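PDB 3OE3: putative periplasmic protein from Salmonella enterica, which probably protects the bacterium by inhibiting host c-type lysozymes in the periplasm, as a barrel-shaped inhibitor of the MliC family. Local coordinates for residues Gln16-Ile21 and Tyr63-Lys68. Sequence-based numbering, arbitrary orientation.
Sequences QVMEVI and YKLYTK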
# COMPACT_ATOMS: atom_id res chain seq x y z
N GLN C 16 -17.91 8.76 -0.28
CA GLN C 16 -16.84 7.79 -0.26
C GLN C 16 -15.48 8.46 -0.08
O GLN C 16 -15.27 9.58 -0.51
CB GLN C 16 -16.83 7.01 -1.57
CG GLN C 16 -18.10 6.27 -1.87
CD GLN C 16 -18.43 5.25 -0.80
OE1 GLN C 16 -17.61 4.38 -0.49
NE2 GLN C 16 -19.63 5.35 -0.24
N VAL C 17 -14.57 7.75 0.55
CA VAL C 17 -13.21 8.23 0.74
C VAL C 17 -12.26 7.25 0.06
O VAL C 17 -12.52 6.04 0.03
CB VAL C 17 -12.86 8.33 2.22
CG1 VAL C 17 -11.40 8.72 2.41
CG2 VAL C 17 -13.78 9.33 2.92
N MSE C 18 -11.20 7.76 -0.54
CA MSE C 18 -10.17 6.87 -1.09
C MSE C 18 -8.82 7.21 -0.51
O MSE C 18 -8.38 8.35 -0.64
CB MSE C 18 -10.11 7.02 -2.61
CG MSE C 18 -9.07 6.15 -3.29
SE MSE C 18 -9.14 6.21 -5.24
CE MSE C 18 -8.59 8.06 -5.49
N GLU C 19 -8.16 6.25 0.13
CA GLU C 19 -6.76 6.39 0.52
C GLU C 19 -5.86 5.90 -0.62
O GLU C 19 -6.12 4.85 -1.21
CB GLU C 19 -6.43 5.53 1.75
CG GLU C 19 -6.73 6.14 3.09
CD GLU C 19 -6.13 5.33 4.23
OE1 GLU C 19 -5.48 4.29 3.95
OE2 GLU C 19 -6.31 5.73 5.39
N VAL C 20 -4.81 6.64 -0.91
CA VAL C 20 -3.78 6.16 -1.82
C VAL C 20 -2.42 6.35 -1.16
O VAL C 20 -2.14 7.40 -0.60
CB VAL C 20 -3.81 6.92 -3.17
CG1 VAL C 20 -2.80 6.28 -4.14
CG2 VAL C 20 -5.22 6.91 -3.79
N ILE C 21 -1.61 5.30 -1.20
CA ILE C 21 -0.21 5.41 -0.82
C ILE C 21 0.58 5.62 -2.11
O ILE C 21 0.49 4.81 -3.03
CB ILE C 21 0.32 4.14 -0.12
CG1 ILE C 21 -0.48 3.81 1.13
CG2 ILE C 21 1.78 4.31 0.23
CD1 ILE C 21 -0.42 4.84 2.21
N TYR C 63 -8.03 -2.59 -12.23
CA TYR C 63 -8.08 -1.25 -11.67
C TYR C 63 -7.09 -0.33 -12.37
O TYR C 63 -5.93 -0.70 -12.59
CB TYR C 63 -7.78 -1.26 -10.17
CG TYR C 63 -8.82 -1.99 -9.34
CD1 TYR C 63 -10.13 -1.53 -9.25
CD2 TYR C 63 -8.48 -3.13 -8.63
CE1 TYR C 63 -11.07 -2.18 -8.49
CE2 TYR C 63 -9.42 -3.80 -7.86
CZ TYR C 63 -10.72 -3.33 -7.81
OH TYR C 63 -11.66 -4.00 -7.05
N LYS C 64 -7.56 0.86 -12.70
CA LYS C 64 -6.71 1.94 -13.14
C LYS C 64 -7.09 3.23 -12.40
O LYS C 64 -8.28 3.53 -12.17
CB LYS C 64 -6.81 2.13 -14.66
CG LYS C 64 -6.23 0.97 -15.46
CD LYS C 64 -6.31 1.24 -16.96
CE LYS C 64 -5.49 0.22 -17.75
NZ LYS C 64 -5.80 -1.17 -17.36
N LEU C 65 -6.07 3.98 -12.01
CA LEU C 65 -6.24 5.19 -11.24
C LEU C 65 -5.75 6.33 -12.11
O LEU C 65 -4.57 6.38 -12.50
CB LEU C 65 -5.42 5.09 -9.94
CG LEU C 65 -5.33 6.36 -9.08
CD1 LEU C 65 -6.70 6.68 -8.49
CD2 LEU C 65 -4.26 6.21 -7.97
N TYR C 66 -6.66 7.23 -12.46
CA TYR C 66 -6.29 8.35 -13.31
C TYR C 66 -6.27 9.61 -12.47
O TYR C 66 -7.27 9.96 -11.84
CB TYR C 66 -7.29 8.51 -14.45
CG TYR C 66 -7.32 7.32 -15.36
CD1 TYR C 66 -6.51 7.27 -16.49
CD2 TYR C 66 -8.13 6.22 -15.09
CE1 TYR C 66 -6.53 6.17 -17.32
CE2 TYR C 66 -8.14 5.12 -15.92
CZ TYR C 66 -7.35 5.11 -17.04
OH TYR C 66 -7.36 4.01 -17.88
N THR C 67 -5.14 10.31 -12.47
CA THR C 67 -5.03 11.50 -11.64
C THR C 67 -4.52 12.68 -12.44
O THR C 67 -3.75 12.53 -13.39
CB THR C 67 -4.13 11.27 -10.41
OG1 THR C 67 -2.76 11.49 -10.76
CG2 THR C 67 -4.30 9.86 -9.85
N LYS C 68 -4.97 13.87 -12.04
CA LYS C 68 -4.66 15.12 -12.70
C LYS C 68 -4.71 16.19 -11.63
O LYS C 68 -5.78 16.49 -11.11
CB LYS C 68 -5.70 15.40 -13.78
CG LYS C 68 -5.46 16.67 -14.57
CD LYS C 68 -4.22 16.54 -15.43
CE LYS C 68 -3.96 17.82 -16.21
NZ LYS C 68 -5.15 18.21 -17.03
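Leu65 meets Met18 and Val20 in the interior of a closed antiparallel barrel, a compact example of how such a fold fills its centre. Strands 16-24 and 64-68 are not neighbours in the sheet; they face one another across the barrel, with the CA atoms of Val20 and Leu65 9.8 Å apart, and side chains alone span the gap. From CB, which points toward strand 16-24, Leu65 runs to CG, held anti to the backbone N (chi1 172°), and there forks into two methyls that meet different residues. Leu65 CD1 goes to Met18, a selenomethionine in this crystal, and lies 3.8 Å from Met18 CE. Because the Met18 chain is extended as far as SE and then bends at chi3 (67°), its end runs at a slant over the leucine branch, with Leu65 CD1 4.1 Å from Met18 SE. The other methyl, CD2, approaches Val20 tip to tip, with Leu65 CD2 4.1 Å from Val20 CG1. Neighbouring strands close in around the trio: Met18 also packs on Tyr10, Ala72 and Leu74, Val20 on Ala32 and Ile34, and Leu65 on Tyr54. Between the two inward residues of strand 16-24, Glu19 takes the other face of the sheet, where it forms a salt bridge with Lys7 and accepts a hydrogen bond from Met40 N of the second subunit. Across the interior the contact is wholly apolar and buries just 107 Å². Its chemistry therefore implies cohesion through dispersion and exclusion of water, without directional bonds, while backbone hydrogen bonds to adjacent strands set the alignment of each segment.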